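Local coordinates for protein similar to hydroxylamine oxidoreductase (Kuenenia stuttgartiensis, PDB 6H5L) that is probably a multiheme oxidoreductase, carrying several heme c groups and passing electrons through a large reductase complex of an anammox bacterium, at residues 15-20 with 53-58; 22-27 with 174-179; 26-31 with 36-41; 34-37 with 42-45. All coordinates share one frame; numbering follows the deposited sequence.

In the fold
Interactions 1 and 2 reach along the chain, to 53-58 and 174-179; interactions 3 and 4 fold the connection after helix 22-28 back on itself. Interactions 1, 3 and 4 are buried, while interaction 2 lies at the surface. Interactions 2 and 3 share helix 22-28, which meets helix 174-180 in the first and the following loop in the second. Interactions 3 and 4 share Glu-36 and Gly-37, both nested in the loop closed by interaction 1. Chemistry differs: a tyrosine ring beside amide groups in 1, a phenol-carboxylate bond in 2, backbone and CH-pi contacts in 3, and a salt bridge added to these in 4. Arg-58 of interaction 1 links to the other three.

Interaction 1 of 4, residues 15-20 with 53-58; sequences DLYKDT and YWQPNR. With HEC (heme c), chain C.
The ring of Tyr-17 turns an edge to Asn-57, whose ND2 lies near the ring plane, 4.3 Å from Tyr-17 CE1. Beyond its hydroxyl stands the amide of Gln-55, almost perpendicular to the ring, the two planes 87° apart. Gln-55 and Tyr-17 reach for each other from opposite directions, and the glutamine chain bends at chi2 (85°) to bring its amide in. Although Tyr-17 OH and Gln-55 NE2 are 3.2 Å apart, the angle is too poor for a hydrogen bond. The polar grip comes instead from Glu-207, whose OE1 bonds both Tyr-17 OH and Asn-57 ND2 and so ties the two segments together indirectly.

At the far end of segment 53-58, Tyr-53 meets heme c of chain C. Its OH donates a 2.8 Å hydrogen bond to propionate oxygen O1A of that heme, which lies in the ring plane at the ring's edge. A phenylalanine here would probably cost O1A the hydrogen bond from this hydroxyl, leaving the heme to its other donors, among them Tyr-60 and Asn-65. Phe-358 of the second subunit packs edge-to-face with Tyr-53, placing the heme contact at the subunit boundary.

Tyr-17, in the loop before helix 22-28, packs against Tyr-24 and Tyr-28 of that helix, while Leu-16 packs on helix 154-161. Gln-55 marks the break between helices 51-54 and 56-59, and its side chain also rests on Trp-175 of helix 174-180.

Interaction 2 of 4, residues 22-27 with 174-179; sequences AWYQAV and SWEANT. With HEC (heme c), chain H.
Glu-176 OE1 is held by two donors, the hydroxyl of Tyr-24 and the side-chain amide of Gln-173, just ahead of helix 174-180. Tyr-24 OH donates to Glu-176 OE1 over 2.9 Å and comes from above the carboxylate, about 50° out of its plane. The two side chains cross at nearly a right angle, with the phenol ring turned 83° from the carboxylate plane. Glu-176 CD lies at the edge of the Tyr-24 ring, in its plane, 3.8 Å from Tyr-24 CE2. Tyr-24 carries CG anti to its amide nitrogen (chi1 -176°), which sends the ring out from helix 22-28 toward helix 174-180. The glutamate replies with an extended chain, and its CB approaches the same hydroxyl.

Helix 174-180 also faces the cofactor: Ala-177 CB lies 3.6 Å from propionate oxygen O2D of heme c of chain H, and Ser-174 approaches a methyl group of the same heme. Glu-176 OE2 makes a long, weak ion pair with Arg-168.

Between segments 22-27 and 174-179 the one hydrogen bond is that from phenol to carboxylate, though Tyr-28 packs on the same helix. Two donors on OE1, with the weak arginine pair on OE2, would probably favour the charged carboxylate.

Interaction 3 of 4, residues 26-31 with 36-41; sequences AVYKDN and EGSGPF
One backbone hydrogen bond joins the segments: Gly-39 N donates to Val-27 O over 2.8 Å, nearly straight at 170°. The bond ties the region at the end of helix 22-28 to the returning loop.

CH-pi contact comes next. Gly-39 CA sits over one face of the Tyr-28 ring, 3.8 Å from the ring centroid and 29° off its normal. Tyr-28 has CG opposite the carbonyl carbon about CA-CB (chi1 -85°), and this turns one face of the ring to Gly-39. A side chain on Gly-39 would run into Tyr-28 OH, and at these backbone angles its CB would also be jammed against the carbonyl oxygen of Ser-38, which alone favours glycine. Replacing Tyr-28 by alanine would probably open a gap over Gly-39 and leave its CA without the aromatic face.

Apolar contacts complete the seam. Val-27 CG2 lies 3.7 Å from Gly-39 CA, and Pro-40 CD approaches Tyr-28 CE2 at 4.5 Å. Ser-38 also lies beside Tyr-28, but its OG has its main polar partner in Thr-179 OG1, which makes a weak bond with Tyr-28 OH as well.

Helix 174-180 flanks the seam: Tyr-28 touches its Trp-175, Glu-176 and Ile-180, and Pro-40 also packs on Ile-180. From helix 56-59, Arg-58 bonds the carbonyls of both segments, Ala-26 O and Gly-37 O, while Ser-38 touches Arg-58 and His-59.

Interaction 4 of 4, residues 34-37 with 42-45; sequences LSEG and TKYF
Both carboxylate oxygens of Glu-36 find donors in segment 42-45. Thr-42 OG1 gives Glu-36 OE2 a 2.7 Å hydrogen bond, arriving on the anti side and 32° out of the carboxylate plane. The other oxygen, Glu-36 OE1, forms a salt bridge with Lys-43 NZ whose hydrogen bond is weak at 3.3 Å. Lys-43 bends at chi2 (-66°), folding its chain back so that the methylene groups run past OE2 on the way. Arg-58 adds a weak bond to Thr-42 OG1 and a long, weak ion pair to Glu-36 OE2.

The backbone is paired too. Gly-37 N donates to Thr-42 O over 3.0 Å. Phe-45 O is also near that amide, but its angle is poor.

Beside this polar side lies an apolar one: Gly-37 CA rests over a face of the Phe-45 ring, 3.9 Å from the centroid. A CB on Gly-37 would collide with Phe-45 CZ and Thr-42 O. The ring in turn meets Tyr-184 edge-to-face.

The arrangement belongs to a non-regular connection between helices 22-28 and 51-54, folded back so that Glu-36 and Gly-37 bond segment 42-45, in a chain that is about half helix with hardly any strand.

Interaction 1 of 4, residues 15-20 with 53-58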
# COMPACT_ATOMS: atom_id res chain seq x y z
N ASP A 15 24.07 29.06 -35.95
CA ASP A 15 25.42 29.03 -36.49
C ASP A 15 26.40 29.12 -35.33
O ASP A 15 26.49 30.15 -34.66
CB ASP A 15 25.64 30.17 -37.48
CG ASP A 15 27.03 30.18 -38.06
OD1 ASP A 15 27.51 29.11 -38.48
OD2 ASP A 15 27.65 31.27 -38.11
N LEU A 16 27.14 28.03 -35.09
CA LEU A 16 28.16 28.02 -34.04
C LEU A 16 29.29 29.00 -34.33
O LEU A 16 29.94 29.47 -33.40
CB LEU A 16 28.73 26.61 -33.87
CG LEU A 16 27.96 25.62 -33.00
CD1 LEU A 16 28.58 24.24 -33.10
CD2 LEU A 16 27.93 26.10 -31.56
N TYR A 17 29.53 29.32 -35.60
CA TYR A 17 30.65 30.16 -36.00
C TYR A 17 30.21 31.58 -36.33
O TYR A 17 30.82 32.24 -37.19
CB TYR A 17 31.37 29.53 -37.19
CG TYR A 17 31.99 28.20 -36.85
CD1 TYR A 17 31.24 27.03 -36.91
CD2 TYR A 17 33.32 28.11 -36.46
CE1 TYR A 17 31.80 25.81 -36.59
CE2 TYR A 17 33.89 26.89 -36.14
CZ TYR A 17 33.13 25.75 -36.21
OH TYR A 17 33.70 24.53 -35.89
N LYS A 18 29.17 32.07 -35.67
CA LYS A 18 28.73 33.44 -35.85
C LYS A 18 29.80 34.41 -35.37
O LYS A 18 30.45 34.19 -34.35
CB LYS A 18 27.43 33.69 -35.08
CG LYS A 18 26.78 35.03 -35.34
CD LYS A 18 25.78 35.39 -34.25
CE LYS A 18 25.23 36.79 -34.46
NZ LYS A 18 24.49 37.28 -33.27
N ASP A 19 29.99 35.49 -36.14
CA ASP A 19 30.95 36.54 -35.81
C ASP A 19 32.39 36.02 -35.85
O ASP A 19 33.24 36.45 -35.06
CB ASP A 19 30.63 37.19 -34.46
CG ASP A 19 29.29 37.90 -34.45
OD1 ASP A 19 28.99 38.60 -35.43
OD2 ASP A 19 28.53 37.74 -33.47
N THR A 20 32.66 35.09 -36.76
CA THR A 20 34.01 34.60 -36.97
C THR A 20 34.46 34.91 -38.39
O THR A 20 33.66 34.82 -39.32
CB THR A 20 34.11 33.09 -36.72
OG1 THR A 20 33.10 32.41 -37.48
CG2 THR A 20 33.91 32.78 -35.24
N TYR A 53 33.69 12.17 -35.23
CA TYR A 53 32.69 12.27 -34.18
C TYR A 53 32.94 13.42 -33.21
O TYR A 53 31.97 14.00 -32.70
CB TYR A 53 32.61 10.95 -33.40
CG TYR A 53 32.29 9.75 -34.26
CD1 TYR A 53 30.97 9.42 -34.57
CD2 TYR A 53 33.30 8.94 -34.78
CE1 TYR A 53 30.67 8.32 -35.36
CE2 TYR A 53 33.00 7.84 -35.56
CZ TYR A 53 31.69 7.54 -35.85
OH TYR A 53 31.40 6.45 -36.64
N TRP A 54 34.20 13.77 -32.95
CA TRP A 54 34.46 14.86 -32.00
C TRP A 54 34.14 16.22 -32.62
O TRP A 54 33.63 17.11 -31.94
CB TRP A 54 35.90 14.81 -31.51
CG TRP A 54 36.39 13.50 -30.92
CD1 TRP A 54 37.66 13.01 -31.00
CD2 TRP A 54 35.64 12.52 -30.18
NE1 TRP A 54 37.75 11.80 -30.35
CE2 TRP A 54 36.52 11.48 -29.84
CE3 TRP A 54 34.30 12.43 -29.76
CZ2 TRP A 54 36.12 10.36 -29.12
CZ3 TRP A 54 33.90 11.32 -29.04
CH2 TRP A 54 34.81 10.30 -28.72
N GLN A 55 34.45 16.39 -33.90
CA GLN A 55 34.25 17.66 -34.60
C GLN A 55 33.62 17.36 -35.95
O GLN A 55 34.29 17.35 -36.99
CB GLN A 55 35.57 18.42 -34.76
CG GLN A 55 35.43 19.84 -35.28
CD GLN A 55 35.16 20.84 -34.18
OE1 GLN A 55 34.91 20.48 -33.03
NE2 GLN A 55 35.22 22.12 -34.53
N PRO A 56 32.30 17.11 -35.97
CA PRO A 56 31.68 16.60 -37.21
C PRO A 56 31.71 17.58 -38.37
O PRO A 56 31.99 17.16 -39.50
CB PRO A 56 30.24 16.30 -36.77
CG PRO A 56 30.31 16.15 -35.28
CD PRO A 56 31.36 17.12 -34.84
N ASN A 57 31.41 18.86 -38.14
CA ASN A 57 31.39 19.83 -39.24
C ASN A 57 32.70 19.82 -40.02
O ASN A 57 32.70 19.85 -41.25
CB ASN A 57 31.11 21.23 -38.70
CG ASN A 57 29.64 21.49 -38.47
OD1 ASN A 57 28.78 20.87 -39.09
ND2 ASN A 57 29.33 22.44 -37.58
N ARG A 58 33.82 19.76 -39.31
CA ARG A 58 35.12 19.84 -39.97
C ARG A 58 35.59 18.50 -40.51
O ARG A 58 36.29 18.46 -41.53
CB ARG A 58 36.16 20.41 -39.00
CG ARG A 58 37.58 20.47 -39.53
CD ARG A 58 37.77 21.55 -40.57
NE ARG A 58 39.16 21.67 -40.99
CZ ARG A 58 39.59 22.53 -41.91
NH1 ARG A 58 38.73 23.35 -42.51
NH2 ARG A 58 40.88 22.57 -42.23
FE HEC C . 21.57 2.96 -39.38
CHA HEC C . 24.93 3.16 -38.79
CHB HEC C . 21.19 6.21 -38.32
CHC HEC C . 18.34 2.94 -40.49
CHD HEC C . 21.69 -0.44 -39.56
NA HEC C . 22.83 4.43 -38.71
C1A HEC C . 24.18 4.28 -38.48
C2A HEC C . 24.68 5.50 -37.87
C3A HEC C . 23.65 6.34 -37.74
C4A HEC C . 22.46 5.68 -38.26
CMA HEC C . 23.69 7.76 -37.14
CAA HEC C . 26.14 5.76 -37.45
CBA HEC C . 26.89 6.60 -38.48
CGA HEC C . 28.34 6.68 -38.07
O1A HEC C . 28.74 5.94 -37.14
O2A HEC C . 29.10 7.48 -38.68
NB HEC C . 20.03 4.31 -39.34
C1B HEC C . 20.13 5.64 -38.98
C2B HEC C . 18.93 6.32 -39.44
C3B HEC C . 18.14 5.41 -40.03
C4B HEC C . 18.82 4.13 -39.99
CMB HEC C . 18.64 7.82 -39.23
CAB HEC C . 16.76 5.65 -40.68
CBB HEC C . 16.87 6.52 -41.95
NC HEC C . 20.23 1.50 -39.86
C1C HEC C . 19.00 1.73 -40.43
C2C HEC C . 18.55 0.50 -41.06
C3C HEC C . 19.42 -0.47 -40.71
C4C HEC C . 20.53 0.16 -40.01
CMC HEC C . 17.14 0.33 -41.67
CAC HEC C . 19.33 -1.98 -41.06
CBC HEC C . 19.30 -2.21 -42.59
ND HEC C . 23.09 1.56 -39.18
C1D HEC C . 22.90 0.19 -39.35
C2D HEC C . 24.19 -0.46 -39.27
C3D HEC C . 25.21 0.67 -39.03
C4D HEC C . 24.43 1.89 -38.99
CMD HEC C . 24.49 -1.96 -39.40
CAD HEC C . 26.74 0.53 -38.87
CBD HEC C . 27.41 1.06 -40.13
CGD HEC C . 28.91 0.97 -40.04
O1D HEC C . 29.59 1.42 -40.99
O2D HEC C . 29.43 0.45 -39.01

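Interaction 2 of 4, residues 22-27 with 174-179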
# COMPACT_ATOMS: atom_id res chain seq x y z
N ALA A 22 36.22 34.75 -42.15
CA ALA A 22 36.16 33.69 -43.15
C ALA A 22 37.38 32.78 -43.08
O ALA A 22 37.27 31.58 -43.35
CB ALA A 22 36.03 34.30 -44.54
N TRP A 23 38.55 33.33 -42.72
CA TRP A 23 39.73 32.48 -42.56
C TRP A 23 39.55 31.51 -41.40
O TRP A 23 40.05 30.38 -41.45
CB TRP A 23 40.98 33.34 -42.36
CG TRP A 23 41.14 33.90 -40.96
CD1 TRP A 23 40.78 35.14 -40.53
CD2 TRP A 23 41.71 33.23 -39.83
NE1 TRP A 23 41.09 35.28 -39.20
CE2 TRP A 23 41.65 34.12 -38.74
CE3 TRP A 23 42.25 31.95 -39.62
CZ2 TRP A 23 42.12 33.79 -37.47
CZ3 TRP A 23 42.72 31.62 -38.36
CH2 TRP A 23 42.65 32.53 -37.30
N TYR A 24 38.85 31.94 -40.35
CA TYR A 24 38.63 31.08 -39.19
C TYR A 24 37.64 29.96 -39.52
O TYR A 24 37.85 28.81 -39.11
CB TYR A 24 38.14 31.92 -38.01
CG TYR A 24 37.96 31.16 -36.71
CD1 TYR A 24 36.77 30.51 -36.41
CD2 TYR A 24 38.99 31.10 -35.77
CE1 TYR A 24 36.60 29.82 -35.23
CE2 TYR A 24 38.83 30.41 -34.58
CZ TYR A 24 37.64 29.77 -34.32
OH TYR A 24 37.47 29.09 -33.13
N GLN A 25 36.57 30.28 -40.24
CA GLN A 25 35.61 29.25 -40.63
C GLN A 25 36.18 28.33 -41.70
O GLN A 25 35.76 27.17 -41.80
CB GLN A 25 34.31 29.88 -41.13
CG GLN A 25 33.52 30.60 -40.05
CD GLN A 25 32.12 30.98 -40.52
OE1 GLN A 25 31.39 30.15 -41.05
NE2 GLN A 25 31.76 32.24 -40.32
N ALA A 26 37.12 28.82 -42.51
CA ALA A 26 37.70 27.99 -43.56
C ALA A 26 38.57 26.88 -42.98
O ALA A 26 38.74 25.83 -43.62
CB ALA A 26 38.51 28.85 -44.53
N VAL A 27 39.13 27.09 -41.79
CA VAL A 27 40.02 26.12 -41.16
C VAL A 27 39.38 25.41 -39.98
O VAL A 27 40.03 24.55 -39.37
CB VAL A 27 41.35 26.78 -40.73
CG1 VAL A 27 42.08 27.34 -41.94
CG2 VAL A 27 41.10 27.86 -39.69
N SER A 174 36.38 25.29 -27.72
CA SER A 174 37.21 24.21 -27.18
C SER A 174 38.07 23.57 -28.26
O SER A 174 39.25 23.28 -28.04
CB SER A 174 36.32 23.17 -26.51
OG SER A 174 37.08 22.31 -25.68
N TRP A 175 37.50 23.34 -29.45
CA TRP A 175 38.28 22.73 -30.52
C TRP A 175 39.32 23.70 -31.07
O TRP A 175 40.35 23.26 -31.59
CB TRP A 175 37.37 22.25 -31.64
CG TRP A 175 38.06 21.29 -32.55
CD1 TRP A 175 38.58 21.55 -33.79
CD2 TRP A 175 38.33 19.91 -32.29
NE1 TRP A 175 39.15 20.42 -34.31
CE2 TRP A 175 39.01 19.39 -33.41
CE3 TRP A 175 38.05 19.05 -31.22
CZ2 TRP A 175 39.41 18.06 -33.49
CZ3 TRP A 175 38.46 17.74 -31.30
CH2 TRP A 175 39.13 17.25 -32.42
N GLU A 176 39.06 25.00 -30.97
CA GLU A 176 40.07 25.99 -31.34
C GLU A 176 41.33 25.80 -30.51
O GLU A 176 42.43 25.62 -31.04
CB GLU A 176 39.52 27.40 -31.18
CG GLU A 176 40.54 28.50 -31.47
CD GLU A 176 40.08 29.86 -31.00
OE1 GLU A 176 38.88 30.03 -30.72
OE2 GLU A 176 40.94 30.77 -30.89
N ALA A 177 41.19 25.83 -29.18
CA ALA A 177 42.34 25.73 -28.29
C ALA A 177 43.12 24.43 -28.51
O ALA A 177 44.33 24.39 -28.29
CB ALA A 177 41.88 25.83 -26.84
N ASN A 178 42.44 23.37 -28.93
CA ASN A 178 43.10 22.08 -29.10
C ASN A 178 44.15 22.14 -30.21
O ASN A 178 45.32 21.81 -29.99
CB ASN A 178 42.06 21.00 -29.39
CG ASN A 178 42.66 19.60 -29.38
OD1 ASN A 178 43.69 19.36 -28.76
ND2 ASN A 178 42.00 18.67 -30.07
N THR A 179 43.75 22.57 -31.40
CA THR A 179 44.60 22.49 -32.58
C THR A 179 45.27 23.81 -32.95
O THR A 179 46.06 23.84 -33.90
CB THR A 179 43.79 21.98 -33.78
OG1 THR A 179 42.81 22.96 -34.15
CG2 THR A 179 43.09 20.68 -33.43
FE HEC H . 34.07 22.28 -18.97
CHA HEC H . 36.14 24.87 -19.83
CHB HEC H . 32.84 24.14 -16.33
CHC HEC H . 31.83 19.77 -18.20
CHD HEC H . 35.60 20.21 -21.22
NA HEC H . 34.43 24.15 -18.21
C1A HEC H . 35.32 25.07 -18.74
C2A HEC H . 35.23 26.27 -17.94
C3A HEC H . 34.33 26.07 -16.98
C4A HEC H . 33.80 24.73 -17.13
CMA HEC H . 33.91 27.09 -15.89
CAA HEC H . 36.03 27.57 -18.15
CBA HEC H . 37.27 27.55 -17.27
CGA HEC H . 37.89 28.92 -17.25
O1A HEC H . 39.12 29.01 -17.03
O2A HEC H . 37.15 29.92 -17.46
NB HEC H . 32.64 21.99 -17.50
C1B HEC H . 32.23 22.93 -16.58
C2B HEC H . 31.04 22.42 -15.92
C3B HEC H . 30.76 21.22 -16.43
C4B HEC H . 31.76 20.92 -17.44
CMB HEC H . 30.26 23.15 -14.80
CAB HEC H . 29.60 20.28 -16.04
CBB HEC H . 28.21 20.88 -16.38
NC HEC H . 33.79 20.35 -19.56
C1C HEC H . 32.77 19.50 -19.18
C2C HEC H . 32.72 18.39 -20.13
C3C HEC H . 33.89 18.42 -20.78
C4C HEC H . 34.50 19.71 -20.56
CMC HEC H . 31.91 17.11 -19.84
CAC HEC H . 34.41 17.41 -21.84
CBC HEC H . 33.78 17.73 -23.21
ND HEC H . 35.62 22.51 -20.33
C1D HEC H . 36.11 21.48 -21.13
C2D HEC H . 37.25 21.97 -21.86
C3D HEC H . 37.43 23.43 -21.42
C4D HEC H . 36.36 23.68 -20.48
CMD HEC H . 38.11 21.16 -22.86
CAD HEC H . 38.50 24.44 -21.88
CBD HEC H . 38.48 24.60 -23.40
CGD HEC H . 39.50 25.63 -23.79
O1D HEC H . 39.11 26.66 -24.39
O2D HEC H . 40.70 25.42 -23.47

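Interaction 3 of 4, residues 26-31 with 36-41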
# COMPACT_ATOMS: atom_id res chain seq x y z
N ALA A 26 37.12 28.82 -42.51
CA ALA A 26 37.70 27.99 -43.56
C ALA A 26 38.57 26.88 -42.98
O ALA A 26 38.74 25.83 -43.62
CB ALA A 26 38.51 28.85 -44.53
N VAL A 27 39.13 27.09 -41.79
CA VAL A 27 40.02 26.12 -41.16
C VAL A 27 39.38 25.41 -39.98
O VAL A 27 40.03 24.55 -39.37
CB VAL A 27 41.35 26.78 -40.73
CG1 VAL A 27 42.08 27.34 -41.94
CG2 VAL A 27 41.10 27.86 -39.69
N TYR A 28 38.14 25.74 -39.63
CA TYR A 28 37.51 25.12 -38.47
C TYR A 28 36.13 24.56 -38.78
O TYR A 28 35.71 23.58 -38.16
CB TYR A 28 37.44 26.10 -37.30
CG TYR A 28 38.70 26.16 -36.47
CD1 TYR A 28 39.12 25.05 -35.75
CD2 TYR A 28 39.48 27.31 -36.41
CE1 TYR A 28 40.28 25.08 -34.99
CE2 TYR A 28 40.63 27.35 -35.65
CZ TYR A 28 41.03 26.24 -34.94
OH TYR A 28 42.18 26.27 -34.18
N LYS A 29 35.40 25.16 -39.72
CA LYS A 29 34.06 24.67 -40.05
C LYS A 29 33.96 23.97 -41.39
O LYS A 29 33.29 22.94 -41.49
CB LYS A 29 33.04 25.82 -40.02
CG LYS A 29 31.61 25.33 -40.23
CD LYS A 29 30.60 26.46 -40.33
CE LYS A 29 29.20 25.89 -40.50
NZ LYS A 29 28.15 26.94 -40.62
N ASP A 30 34.60 24.51 -42.43
CA ASP A 30 34.53 23.91 -43.76
C ASP A 30 34.96 22.45 -43.72
O ASP A 30 35.99 22.11 -43.14
CB ASP A 30 35.39 24.69 -44.75
CG ASP A 30 34.80 26.04 -45.10
OD1 ASP A 30 33.68 26.34 -44.63
OD2 ASP A 30 35.46 26.80 -45.84
N ASN A 31 34.15 21.58 -44.33
CA ASN A 31 34.33 20.14 -44.18
C ASN A 31 35.46 19.66 -45.08
O ASN A 31 35.27 19.46 -46.28
CB ASN A 31 33.04 19.40 -44.49
CG ASN A 31 33.18 17.89 -44.31
OD1 ASN A 31 33.45 17.16 -45.27
ND2 ASN A 31 33.01 17.42 -43.08
N GLU A 36 42.89 16.27 -43.81
CA GLU A 36 43.53 17.51 -43.42
C GLU A 36 43.31 17.71 -41.93
O GLU A 36 42.58 16.96 -41.28
CB GLU A 36 42.98 18.68 -44.24
CG GLU A 36 43.93 19.85 -44.41
CD GLU A 36 43.31 20.98 -45.21
OE1 GLU A 36 42.62 20.69 -46.22
OE2 GLU A 36 43.50 22.15 -44.83
N GLY A 37 43.95 18.74 -41.39
CA GLY A 37 43.83 19.09 -39.98
C GLY A 37 42.79 20.16 -39.75
O GLY A 37 41.72 20.16 -40.37
N SER A 38 43.11 21.09 -38.86
CA SER A 38 42.23 22.21 -38.55
C SER A 38 43.05 23.33 -37.93
O SER A 38 44.14 23.10 -37.39
CB SER A 38 41.09 21.80 -37.60
OG SER A 38 41.60 21.40 -36.34
N GLY A 39 42.52 24.54 -38.03
CA GLY A 39 43.20 25.71 -37.50
C GLY A 39 44.22 26.26 -38.47
O GLY A 39 44.35 25.81 -39.61
N PRO A 40 44.98 27.27 -38.02
CA PRO A 40 46.00 27.87 -38.90
C PRO A 40 47.04 26.88 -39.41
O PRO A 40 47.64 27.12 -40.46
CB PRO A 40 46.63 28.95 -38.02
CG PRO A 40 46.32 28.53 -36.61
CD PRO A 40 44.97 27.88 -36.68
N PHE A 41 47.27 25.78 -38.69
CA PHE A 41 48.22 24.76 -39.11
C PHE A 41 47.53 23.52 -39.66
O PHE A 41 48.01 22.40 -39.48
CB PHE A 41 49.14 24.38 -37.94
CG PHE A 41 49.71 25.57 -37.22
CD1 PHE A 41 50.55 26.46 -37.87
CD2 PHE A 41 49.40 25.80 -35.89
CE1 PHE A 41 51.07 27.55 -37.21
CE2 PHE A 41 49.92 26.90 -35.23
CZ PHE A 41 50.75 27.77 -35.89

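Interaction 4 of 4, residues 34-37 with 42-45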
# COMPACT_ATOMS: atom_id res chain seq x y z
N LEU A 34 39.05 13.36 -43.34
CA LEU A 34 40.22 13.11 -42.53
C LEU A 34 41.50 13.45 -43.28
O LEU A 34 42.60 13.13 -42.80
CB LEU A 34 40.25 11.65 -42.07
CG LEU A 34 39.22 11.23 -41.02
CD1 LEU A 34 39.37 9.76 -40.69
CD2 LEU A 34 39.36 12.08 -39.77
N SER A 35 41.37 14.08 -44.45
CA SER A 35 42.48 14.39 -45.34
C SER A 35 43.31 15.57 -44.87
O SER A 35 44.35 15.86 -45.47
CB SER A 35 41.94 14.68 -46.75
OG SER A 35 41.01 15.74 -46.73
N GLU A 36 42.89 16.27 -43.81
CA GLU A 36 43.53 17.51 -43.42
C GLU A 36 43.31 17.71 -41.93
O GLU A 36 42.58 16.96 -41.28
CB GLU A 36 42.98 18.68 -44.24
CG GLU A 36 43.93 19.85 -44.41
CD GLU A 36 43.31 20.98 -45.21
OE1 GLU A 36 42.62 20.69 -46.22
OE2 GLU A 36 43.50 22.15 -44.83
N GLY A 37 43.95 18.74 -41.39
CA GLY A 37 43.83 19.09 -39.98
C GLY A 37 42.79 20.16 -39.75
O GLY A 37 41.72 20.16 -40.37
N THR A 42 46.39 23.71 -40.34
CA THR A 42 45.63 22.57 -40.86
C THR A 42 46.42 21.79 -41.90
O THR A 42 46.20 20.58 -42.06
CB THR A 42 44.31 23.06 -41.45
OG1 THR A 42 43.63 21.97 -42.09
CG2 THR A 42 44.55 24.18 -42.46
N LYS A 43 47.33 22.44 -42.61
CA LYS A 43 48.12 21.80 -43.65
C LYS A 43 49.35 21.08 -43.12
O LYS A 43 50.08 20.46 -43.90
CB LYS A 43 48.55 22.84 -44.69
CG LYS A 43 47.40 23.54 -45.40
CD LYS A 43 46.61 22.57 -46.26
CE LYS A 43 45.55 23.29 -47.08
NZ LYS A 43 44.84 22.37 -48.01
N TYR A 44 49.61 21.15 -41.81
CA TYR A 44 50.80 20.55 -41.23
C TYR A 44 50.54 19.20 -40.58
O TYR A 44 51.50 18.52 -40.19
CB TYR A 44 51.41 21.50 -40.20
CG TYR A 44 52.00 22.76 -40.81
CD1 TYR A 44 51.18 23.81 -41.21
CD2 TYR A 44 53.37 22.89 -40.99
CE1 TYR A 44 51.71 24.95 -41.77
CE2 TYR A 44 53.91 24.03 -41.55
CZ TYR A 44 53.08 25.06 -41.94
OH TYR A 44 53.61 26.20 -42.49
N PHE A 45 49.28 18.79 -40.44
CA PHE A 45 48.95 17.50 -39.86
C PHE A 45 47.62 17.02 -40.45
O PHE A 45 46.96 17.74 -41.20
CB PHE A 45 48.89 17.57 -38.33
CG PHE A 45 47.73 18.37 -37.80
CD1 PHE A 45 47.81 19.75 -37.70
CD2 PHE A 45 46.57 17.74 -37.39
CE1 PHE A 45 46.74 20.48 -37.21
CE2 PHE A 45 45.50 18.46 -36.90
CZ PHE A 45 45.58 19.84 -36.81